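Local atomic coordinates of TRNA nucleotidyl transferase-related protein (Thermotoga maritima, PDB entry 3H38), a protein that probably completes the 3' end of tRNA, acting as a magnesium-dependent class II CCA-adding nucleotidyltransferase that uses CTP and ATP and forms one part of a longer protein. Residues 233-238 against 250-255; 219-224 against 245-250; 177-182 against 240-245. All coordinates share one frame; numbering follows the deposited sequence.

Interaction 1 of 3, residues 233-238 against 250-255; sequences SIRRMA and TYYTPS
Arg235 and Tyr252, which approach each other across this contact, share a carboxylate oxygen: OD2 of Asp257 takes a salt bridge from Arg235 NE and a hydrogen bond with Tyr252 OH. The contact sits in the mainly helical region beside the nucleotidyltransferase head domain, where helix 230-239 faces the loop leading into helix 254-274. The closest pair of CA atoms joins Ala238 and Tyr252, at 6.5 Å.

Tyr252 carries its CG anti to the backbone N (chi1 -160°), which sends the ring out from the loop to the helix. Two residues one helical turn apart receive it, both obliquely. Near the root of the ring, Ala238 CB comes to 3.5 Å from Tyr252 CD2 and lies close to CG as well. At the far end, Ile234 CG2 stands 3.7 Å from Tyr252 OH and almost as close to CE1, the two side chains crossing at about a right angle. Met260 and Ile243 also touch Tyr252.

With an alanine at Tyr252, the space beside Ile234 and Ala238 would probably be left as a gap, and Asp257 OD2 would lose its hydroxyl partner. Just beyond the tyrosine, Thr253 is the N-cap of helix 254-274, its OG1 bonded to Met256 N. Arg235 runs past the end of the ring with its guanidinium plane turned 81° from it, and its CG lies 4.1 Å from Tyr252 OH.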
loop_
_atom_site.group_PDB
_atom_site.type_symbol
_atom_site.label_atom_id
_atom_site.label_comp_id
_atom_site.label_asym_id
_atom_site.label_seq_id
_atom_site.Cartn_x
_atom_site.Cartn_y
_atom_site.Cartn_z
ATOM N N SER A 233 -6.571 -3.246 -9.872
ATOM C CA SER A 233 -6.253 -1.814 -9.825
ATOM C C SER A 233 -5.181 -1.492 -10.859
ATOM O O SER A 233 -5.314 -0.575 -11.683
ATOM C CB SER A 233 -5.703 -1.452 -8.449
ATOM O OG SER A 233 -6.702 -1.485 -7.454
ATOM N N ILE A 234 -4.115 -2.275 -10.802
ATOM C CA ILE A 234 -3.044 -2.207 -11.767
ATOM C C ILE A 234 -3.573 -2.317 -13.200
ATOM O O ILE A 234 -3.189 -1.538 -14.077
ATOM C CB ILE A 234 -2.030 -3.295 -11.484
ATOM C CG1 ILE A 234 -1.327 -2.999 -10.149
ATOM C CG2 ILE A 234 -1.047 -3.409 -12.638
ATOM C CD1 ILE A 234 -0.233 -4.027 -9.807
ATOM N N ARG A 235 -4.498 -3.233 -13.436
ATOM C CA ARG A 235 -4.988 -3.397 -14.806
ATOM C C ARG A 235 -5.850 -2.219 -15.130
ATOM O O ARG A 235 -5.963 -1.805 -16.278
ATOM C CB ARG A 235 -5.733 -4.717 -14.980
ATOM C CG ARG A 235 -4.829 -5.908 -14.667
ATOM C CD ARG A 235 -5.605 -7.199 -14.657
ATOM N NE ARG A 235 -4.805 -8.332 -15.112
ATOM C CZ ARG A 235 -5.006 -9.588 -14.713
ATOM N NH1 ARG A 235 -4.232 -10.604 -15.164
ATOM N NH2 ARG A 235 -5.976 -9.816 -13.835
ATOM N N ARG A 236 -6.429 -1.643 -14.090
ATOM C CA ARG A 236 -7.285 -0.485 -14.277
ATOM C C ARG A 236 -6.429 0.730 -14.646
ATOM O O ARG A 236 -6.776 1.488 -15.545
ATOM C CB ARG A 236 -8.137 -0.248 -13.022
ATOM C CG ARG A 236 -9.221 0.788 -13.199
ATOM C CD ARG A 236 -10.133 0.523 -14.397
ATOM N NE ARG A 236 -11.449 1.085 -14.135
ATOM C CZ ARG A 236 -12.320 1.483 -15.054
ATOM N NH1 ARG A 236 -13.486 1.980 -14.675
ATOM N NH2 ARG A 236 -12.036 1.402 -16.340
ATOM N N MET A 237 -5.296 0.895 -13.965
ATOM C CA MET A 237 -4.336 1.961 -14.283
ATOM C C MET A 237 -3.915 1.841 -15.736
ATOM O O MET A 237 -3.868 2.813 -16.467
ATOM C CB MET A 237 -3.090 1.835 -13.397
ATOM C CG MET A 237 -3.344 2.241 -11.925
ATOM S SD MET A 237 -1.964 1.942 -10.753
ATOM C CE MET A 237 -2.604 0.534 -9.848
ATOM N N ALA A 238 -3.614 0.617 -16.154
ATOM C CA ALA A 238 -3.166 0.398 -17.501
ATOM C C ALA A 238 -4.315 0.730 -18.454
ATOM O O ALA A 238 -4.132 1.456 -19.421
ATOM C CB ALA A 238 -2.689 -1.014 -17.654
ATOM N N THR A 250 8.109 2.221 -18.855
ATOM C CA THR A 250 7.395 0.953 -18.685
ATOM C C THR A 250 6.118 0.888 -19.537
ATOM O O THR A 250 5.259 1.795 -19.522
ATOM C CB THR A 250 7.054 0.555 -17.199
ATOM O OG1 THR A 250 5.670 0.767 -16.947
ATOM C CG2 THR A 250 7.883 1.284 -16.156
ATOM N N TYR A 251 6.014 -0.212 -20.271
ATOM C CA TYR A 251 4.891 -0.486 -21.150
ATOM C C TYR A 251 4.177 -1.698 -20.588
ATOM O O TYR A 251 4.783 -2.776 -20.444
ATOM C CB TYR A 251 5.405 -0.753 -22.571
ATOM C CG TYR A 251 6.410 0.289 -22.953
ATOM C CD1 TYR A 251 6.002 1.542 -23.411
ATOM C CD2 TYR A 251 7.771 0.051 -22.795
ATOM C CE1 TYR A 251 6.926 2.523 -23.732
ATOM C CE2 TYR A 251 8.711 1.028 -23.114
ATOM C CZ TYR A 251 8.282 2.261 -23.581
ATOM O OH TYR A 251 9.220 3.223 -23.900
ATOM N N TYR A 252 2.902 -1.514 -20.236
ATOM C CA TYR A 252 2.128 -2.612 -19.683
ATOM C C TYR A 252 1.544 -3.456 -20.800
ATOM O O TYR A 252 0.561 -3.059 -21.426
ATOM C CB TYR A 252 0.989 -2.109 -18.824
ATOM C CG TYR A 252 0.486 -3.176 -17.868
ATOM C CD1 TYR A 252 1.218 -3.498 -16.721
ATOM C CD2 TYR A 252 -0.688 -3.889 -18.127
ATOM C CE1 TYR A 252 0.789 -4.464 -15.837
ATOM C CE2 TYR A 252 -1.143 -4.879 -17.228
ATOM C CZ TYR A 252 -0.395 -5.148 -16.086
ATOM O OH TYR A 252 -0.802 -6.097 -15.183
ATOM N N THR A 253 2.146 -4.612 -21.038
ATOM C CA THR A 253 1.779 -5.457 -22.177
ATOM C C THR A 253 1.150 -6.750 -21.663
ATOM O O THR A 253 1.149 -7.008 -20.462
ATOM C CB THR A 253 3.036 -5.846 -23.008
ATOM O OG1 THR A 253 4.054 -6.319 -22.118
ATOM C CG2 THR A 253 3.586 -4.649 -23.813
ATOM N N PRO A 254 0.616 -7.576 -22.574
ATOM C CA PRO A 254 0.182 -8.913 -22.141
ATOM C C PRO A 254 1.314 -9.701 -21.491
ATOM O O PRO A 254 1.081 -10.465 -20.553
ATOM C CB PRO A 254 -0.294 -9.548 -23.432
ATOM C CG PRO A 254 -0.824 -8.330 -24.237
ATOM C CD PRO A 254 0.205 -7.277 -23.960
ATOM N N SER A 255 2.534 -9.458 -21.940
ATOM C CA SER A 255 3.732 -10.012 -21.303
ATOM C C SER A 255 3.917 -9.492 -19.876
ATOM O O SER A 255 4.209 -10.249 -18.946
ATOM C CB SER A 255 4.969 -9.675 -22.153
ATOM O OG SER A 255 6.171 -10.038 -21.511
#

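Interaction 2 of 3, residues 219-224 against 245-250; sequences QELEKI and HLFPKT
Leu221 faces Leu246 and Phe247 from helix 214-225, and its CB points toward them without touching either. CG, one bond further out, does not yet reach them, and the contact is made at the branch. A chi2 of 12° leaves CD1 almost eclipsed with CA and sends the two methyls to different flanks. CD1 goes to one, beside helix 230-239, where Met237 SD lies 4.2 Å from Leu221 CD1, and Leu179 of helix 177-187 also packs against the side chain. On the other, Leu221 CD2 does the bridging: it meets Leu246 CD1 at 3.8 Å, the two leucines meeting tip to tip, and it lies obliquely 4.3 Å from Phe247 CZ.

The contact is buried and wholly apolar across the two segments. It belongs to the helical region next to the nucleotidyltransferase head domain, within the part of the sequence probably concerned with RNA binding, and it joins helix 214-225 to the end of the short helix 242-246. There Phe247 is the first residue to leave helical geometry, and a type I turn runs on to Thr250, closed by the 3.1 Å bond from Thr250 N to Phe247 O. The rings of Phe287 and Tyr303 pack on that of Phe247, with planes about 35° and 50° from it.

Next to Leu221 in the helix, Glu220 forms salt bridges with Arg180 and Arg183, both of which bind CTP and ATP in this protein. Lys223 NZ reaches back along the same helix to donate a hydrogen bond to Gln219 OE1 at 3.0 Å and to pair with Glu220 OE2 at 3.5 Å.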
loop_
_atom_site.group_PDB
_atom_site.type_symbol
_atom_site.label_atom_id
_atom_site.label_comp_id
_atom_site.label_asym_id
_atom_site.label_seq_id
_atom_site.Cartn_x
_atom_site.Cartn_y
_atom_site.Cartn_z
ATOM N N GLN A 219 2.896 7.322 -2.281
ATOM C CA GLN A 219 2.127 6.948 -1.137
ATOM C C GLN A 219 0.744 6.448 -1.530
ATOM O O GLN A 219 0.213 5.532 -0.895
ATOM C CB GLN A 219 2.023 8.096 -0.143
ATOM C CG GLN A 219 1.250 7.662 1.086
ATOM C CD GLN A 219 0.242 8.696 1.536
ATOM O OE1 GLN A 219 -0.961 8.583 1.250
ATOM N NE2 GLN A 219 0.725 9.723 2.239
ATOM N N GLU A 220 0.149 7.035 -2.565
ATOM C CA GLU A 220 -1.140 6.536 -3.032
ATOM C C GLU A 220 -0.925 5.176 -3.711
ATOM O O GLU A 220 -1.811 4.317 -3.741
ATOM C CB GLU A 220 -1.816 7.536 -3.973
ATOM C CG GLU A 220 -2.364 8.799 -3.271
ATOM C CD GLU A 220 -3.345 8.508 -2.124
ATOM O OE1 GLU A 220 -4.156 7.575 -2.251
ATOM O OE2 GLU A 220 -3.307 9.214 -1.090
ATOM N N LEU A 221 0.279 4.980 -4.231
ATOM C CA LEU A 221 0.635 3.705 -4.828
ATOM C C LEU A 221 0.754 2.613 -3.786
ATOM O O LEU A 221 0.190 1.542 -3.965
ATOM C CB LEU A 221 1.929 3.821 -5.627
ATOM C CG LEU A 221 1.870 3.574 -7.140
ATOM C CD1 LEU A 221 0.453 3.534 -7.686
ATOM C CD2 LEU A 221 2.717 4.608 -7.894
ATOM N N GLU A 222 1.489 2.860 -2.704
ATOM C CA GLU A 222 1.612 1.825 -1.681
ATOM C C GLU A 222 0.214 1.472 -1.188
ATOM O O GLU A 222 -0.117 0.310 -0.932
ATOM C CB GLU A 222 2.528 2.277 -0.539
ATOM C CG GLU A 222 4.007 2.271 -0.910
ATOM C CD GLU A 222 4.797 3.427 -0.317
ATOM O OE1 GLU A 222 4.189 4.476 0.026
ATOM O OE2 GLU A 222 6.041 3.296 -0.212
ATOM N N LYS A 223 -0.620 2.472 -1.062
ATOM C CA LYS A 223 -1.957 2.295 -0.567
ATOM C C LYS A 223 -2.795 1.423 -1.462
ATOM O O LYS A 223 -3.432 0.521 -1.001
ATOM C CB LYS A 223 -2.614 3.646 -0.435
ATOM C CG LYS A 223 -3.129 4.000 0.889
ATOM C CD LYS A 223 -3.021 5.471 0.966
ATOM C CE LYS A 223 -3.617 6.048 2.187
ATOM N NZ LYS A 223 -3.719 7.520 2.002
ATOM N N ILE A 224 -2.752 1.666 -2.751
ATOM C CA ILE A 224 -3.289 0.694 -3.709
ATOM C C ILE A 224 -2.750 -0.729 -3.462
ATOM O O ILE A 224 -3.512 -1.697 -3.448
ATOM C CB ILE A 224 -2.970 1.067 -5.158
ATOM C CG1 ILE A 224 -4.050 1.997 -5.707
ATOM C CG2 ILE A 224 -2.907 -0.193 -6.014
ATOM C CD1 ILE A 224 -3.639 2.676 -6.985
ATOM N N HIS A 245 2.511 7.159 -17.569
ATOM C CA HIS A 245 2.713 8.507 -17.035
ATOM C C HIS A 245 3.335 8.475 -15.653
ATOM O O HIS A 245 3.862 9.480 -15.180
ATOM C CB HIS A 245 1.412 9.277 -16.954
ATOM C CG HIS A 245 0.887 9.706 -18.283
ATOM N ND1 HIS A 245 1.406 10.775 -18.970
ATOM C CD2 HIS A 245 -0.132 9.221 -19.033
ATOM C CE1 HIS A 245 0.733 10.933 -20.105
ATOM N NE2 HIS A 245 -0.200 9.999 -20.164
ATOM N N LEU A 246 3.259 7.337 -14.980
ATOM C CA LEU A 246 4.004 7.213 -13.730
ATOM C C LEU A 246 5.465 6.812 -14.017
ATOM O O LEU A 246 6.404 7.330 -13.398
ATOM C CB LEU A 246 3.328 6.224 -12.764
ATOM C CG LEU A 246 1.895 6.547 -12.337
ATOM C CD1 LEU A 246 1.405 5.573 -11.277
ATOM C CD2 LEU A 246 1.805 7.991 -11.815
ATOM N N PHE A 247 5.635 5.902 -14.974
ATOM C CA PHE A 247 6.947 5.348 -15.330
ATOM C C PHE A 247 7.057 5.325 -16.840
ATOM O O PHE A 247 6.480 4.466 -17.499
ATOM C CB PHE A 247 7.118 3.932 -14.783
ATOM C CG PHE A 247 6.632 3.778 -13.387
ATOM C CD1 PHE A 247 5.352 3.332 -13.138
ATOM C CD2 PHE A 247 7.434 4.146 -12.318
ATOM C CE1 PHE A 247 4.885 3.227 -11.835
ATOM C CE2 PHE A 247 6.977 4.051 -11.020
ATOM C CZ PHE A 247 5.698 3.581 -10.774
ATOM N N PRO A 248 7.818 6.274 -17.382
ATOM C CA PRO A 248 7.821 6.675 -18.791
ATOM C C PRO A 248 8.504 5.651 -19.690
ATOM O O PRO A 248 8.408 5.739 -20.910
ATOM C CB PRO A 248 8.626 7.986 -18.775
ATOM C CG PRO A 248 8.852 8.314 -17.289
ATOM C CD PRO A 248 8.835 6.997 -16.606
ATOM N N LYS A 249 9.210 4.706 -19.088
ATOM C CA LYS A 249 9.837 3.635 -19.846
ATOM C C LYS A 249 9.182 2.274 -19.638
ATOM O O LYS A 249 9.661 1.272 -20.169
ATOM C CB LYS A 249 11.323 3.538 -19.519
ATOM C CG LYS A 249 12.205 4.074 -20.608
ATOM C CD LYS A 249 12.120 5.567 -20.698
ATOM C CE LYS A 249 12.768 6.050 -21.982
ATOM N NZ LYS A 249 13.006 7.519 -21.946
ATOM N N THR A 250 8.109 2.221 -18.855
ATOM C CA THR A 250 7.395 0.953 -18.685
ATOM C C THR A 250 6.118 0.888 -19.537
ATOM O O THR A 250 5.259 1.795 -19.522
ATOM C CB THR A 250 7.054 0.555 -17.199
ATOM O OG1 THR A 250 5.670 0.767 -16.947
ATOM C CG2 THR A 250 7.883 1.284 -16.156
#

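Interaction 3 of 3, residues 177-182 against 240-245; sequences RILRAI and FDVIKH
Helix 177-187 carries a row of nucleotide-binding arginines, and its apolar residues Ile178, Leu179 and Ile182 pack on Phe240 and Val242. Val242 is central to the contact, because its two methyl groups go to different partners. With CG1 anti to the backbone N (chi1 165°), Val242 CG1 meets Leu179 CD2 at 3.7 Å. Val242 CG2 turns instead to Ile178 CG2, at 3.8 Å. The side chains of Ile178 and Val242 lie alongside each other, running opposite ways, and Leu179 comes in at a slant.

Between Phe240 and Val242 the chain makes a Schellman motif: Asp241 has a positive phi of 70°, with two bonds back into the last turn of helix 230-239. With this ending, two apolar residues two positions apart face helix 177-187, Phe240 meeting Ile182. There Ile182 CD1 lies at the edge of the phenyl ring, near its plane, 4.1 Å from Phe240 CD2. Met237 of helix 230-239 touches both Leu179 and Val242, and Leu209 touches Ile178 and Val242.

Arg177 and Arg180, on the same helix, take no part in this apolar contact. Both bind CTP and ATP in this protein; here, without nucleotide, Arg180 NH1 forms a salt bridge with Asp130 OD1, and Arg177 NH1 is hydrogen-bonded to Ser170 OG.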
loop_
_atom_site.group_PDB
_atom_site.type_symbol
_atom_site.label_atom_id
_atom_site.label_comp_id
_atom_site.label_asym_id
_atom_site.label_seq_id
_atom_site.Cartn_x
_atom_site.Cartn_y
_atom_site.Cartn_z
ATOM N N ARG A 177 -5.826 11.863 -6.837
ATOM C CA ARG A 177 -7.157 11.289 -6.841
ATOM C C ARG A 177 -7.387 10.399 -8.043
ATOM O O ARG A 177 -8.395 9.665 -8.119
ATOM C CB ARG A 177 -8.210 12.402 -6.840
ATOM C CG ARG A 177 -8.435 13.061 -5.482
ATOM C CD ARG A 177 -9.059 14.476 -5.627
ATOM N NE ARG A 177 -8.868 15.230 -4.394
ATOM C CZ ARG A 177 -9.150 16.514 -4.209
ATOM N NH1 ARG A 177 -9.665 17.263 -5.183
ATOM N NH2 ARG A 177 -8.916 17.044 -3.021
ATOM N N ILE A 178 -6.464 10.466 -8.994
ATOM C CA ILE A 178 -6.554 9.596 -10.155
ATOM C C ILE A 178 -6.350 8.154 -9.671
ATOM O O ILE A 178 -7.103 7.270 -10.044
ATOM C CB ILE A 178 -5.553 9.991 -11.245
ATOM C CG1 ILE A 178 -6.023 11.271 -11.952
ATOM C CG2 ILE A 178 -5.351 8.824 -12.247
ATOM C CD1 ILE A 178 -4.941 11.929 -12.800
ATOM N N LEU A 179 -5.353 7.950 -8.808
ATOM C CA LEU A 179 -5.020 6.634 -8.265
ATOM C C LEU A 179 -6.039 6.242 -7.194
ATOM O O LEU A 179 -6.479 5.083 -7.150
ATOM C CB LEU A 179 -3.578 6.608 -7.723
ATOM C CG LEU A 179 -2.455 6.818 -8.777
ATOM C CD1 LEU A 179 -1.082 7.065 -8.179
ATOM C CD2 LEU A 179 -2.360 5.610 -9.701
ATOM N N ARG A 180 -6.438 7.217 -6.367
ATOM C CA ARG A 180 -7.434 6.992 -5.313
ATOM C C ARG A 180 -8.783 6.530 -5.849
ATOM O O ARG A 180 -9.449 5.681 -5.223
ATOM C CB ARG A 180 -7.632 8.242 -4.462
ATOM C CG ARG A 180 -6.431 8.611 -3.610
ATOM C CD ARG A 180 -6.588 9.970 -3.009
ATOM N NE ARG A 180 -7.704 9.973 -2.085
ATOM C CZ ARG A 180 -7.587 9.654 -0.803
ATOM N NH1 ARG A 180 -8.660 9.659 -0.004
ATOM N NH2 ARG A 180 -6.387 9.344 -0.319
ATOM N N ALA A 181 -9.187 7.079 -6.996
ATOM C CA ALA A 181 -10.448 6.667 -7.623
ATOM C C ALA A 181 -10.413 5.190 -7.990
ATOM O O ALA A 181 -11.311 4.427 -7.656
ATOM C CB ALA A 181 -10.765 7.520 -8.841
ATOM N N ILE A 182 -9.353 4.771 -8.658
ATOM C CA ILE A 182 -9.222 3.365 -8.979
ATOM C C ILE A 182 -9.253 2.547 -7.693
ATOM O O ILE A 182 -9.983 1.544 -7.609
ATOM C CB ILE A 182 -7.929 3.105 -9.782
ATOM C CG1 ILE A 182 -8.063 3.693 -11.189
ATOM C CG2 ILE A 182 -7.590 1.625 -9.827
ATOM C CD1 ILE A 182 -6.791 4.323 -11.673
ATOM N N PHE A 240 -6.330 2.904 -18.101
ATOM C CA PHE A 240 -6.402 4.366 -18.144
ATOM C C PHE A 240 -5.113 5.025 -18.613
ATOM O O PHE A 240 -5.026 6.248 -18.644
ATOM C CB PHE A 240 -6.804 4.944 -16.782
ATOM C CG PHE A 240 -8.291 4.879 -16.499
ATOM C CD1 PHE A 240 -9.214 5.270 -17.459
ATOM C CD2 PHE A 240 -8.761 4.437 -15.269
ATOM C CE1 PHE A 240 -10.583 5.229 -17.194
ATOM C CE2 PHE A 240 -10.109 4.393 -15.009
ATOM C CZ PHE A 240 -11.025 4.793 -15.979
ATOM N N ASP A 241 -4.117 4.216 -18.959
ATOM C CA ASP A 241 -2.811 4.726 -19.379
ATOM C C ASP A 241 -2.002 5.371 -18.270
ATOM O O ASP A 241 -1.072 6.117 -18.541
ATOM C CB ASP A 241 -2.961 5.720 -20.529
ATOM C CG ASP A 241 -3.359 5.045 -21.824
ATOM O OD1 ASP A 241 -4.133 5.641 -22.606
ATOM O OD2 ASP A 241 -2.911 3.904 -22.047
ATOM N N VAL A 242 -2.342 5.084 -17.021
ATOM C CA VAL A 242 -1.668 5.726 -15.886
ATOM C C VAL A 242 -0.230 5.251 -15.735
ATOM O O VAL A 242 0.688 6.056 -15.516
ATOM C CB VAL A 242 -2.413 5.441 -14.558
ATOM C CG1 VAL A 242 -1.553 5.774 -13.358
ATOM C CG2 VAL A 242 -3.750 6.165 -14.516
ATOM N N ILE A 243 -0.027 3.938 -15.851
ATOM C CA ILE A 243 1.285 3.384 -15.550
ATOM C C ILE A 243 2.405 4.096 -16.301
ATOM O O ILE A 243 3.432 4.422 -15.705
ATOM C CB ILE A 243 1.399 1.906 -15.877
ATOM C CG1 ILE A 243 0.309 1.113 -15.172
ATOM C CG2 ILE A 243 2.794 1.419 -15.503
ATOM C CD1 ILE A 243 0.281 -0.339 -15.522
ATOM N N LYS A 244 2.213 4.326 -17.600
ATOM C CA LYS A 244 3.253 4.969 -18.412
ATOM C C LYS A 244 3.543 6.430 -18.007
ATOM O O LYS A 244 4.691 6.884 -18.087
ATOM C CB LYS A 244 2.962 4.836 -19.918
ATOM C CG LYS A 244 2.385 6.077 -20.605
ATOM C CD LYS A 244 0.861 6.003 -20.828
ATOM C CE LYS A 244 0.475 5.885 -22.311
ATOM N NZ LYS A 244 0.453 4.474 -22.820
ATOM N N HIS A 245 2.511 7.159 -17.569
ATOM C CA HIS A 245 2.713 8.507 -17.035
ATOM C C HIS A 245 3.335 8.475 -15.653
ATOM O O HIS A 245 3.862 9.480 -15.180
ATOM C CB HIS A 245 1.412 9.277 -16.954
ATOM C CG HIS A 245 0.887 9.706 -18.283
ATOM N ND1 HIS A 245 1.406 10.775 -18.970
ATOM C CD2 HIS A 245 -0.132 9.221 -19.033
ATOM C CE1 HIS A 245 0.733 10.933 -20.105
ATOM N NE2 HIS A 245 -0.200 9.999 -20.164
#

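How the interactions relate
The three contacts lie close together in the helical region beside the head domain: the centre of interaction 2 is about 8 Å from that of interaction 3, and interaction 1 is about 11 Å from each. Along the chain the segments alternate, running 177-182, 219-224, 233-238, 240-245, 245-250 and 250-255, so each contact crosses the others. Helix 242-246 serves both interactions 2 and 3, which share His245, while interactions 1 and 2 share Thr250. Met237 O, 2.8 Å from Val242 N, probably bonds interaction 1 to interaction 3. Together they pack helices 177-187, 214-225 and 230-239, the first bearing nucleotide-binding arginines, against the 240-252 part of the chain, which leads into helix 254-274.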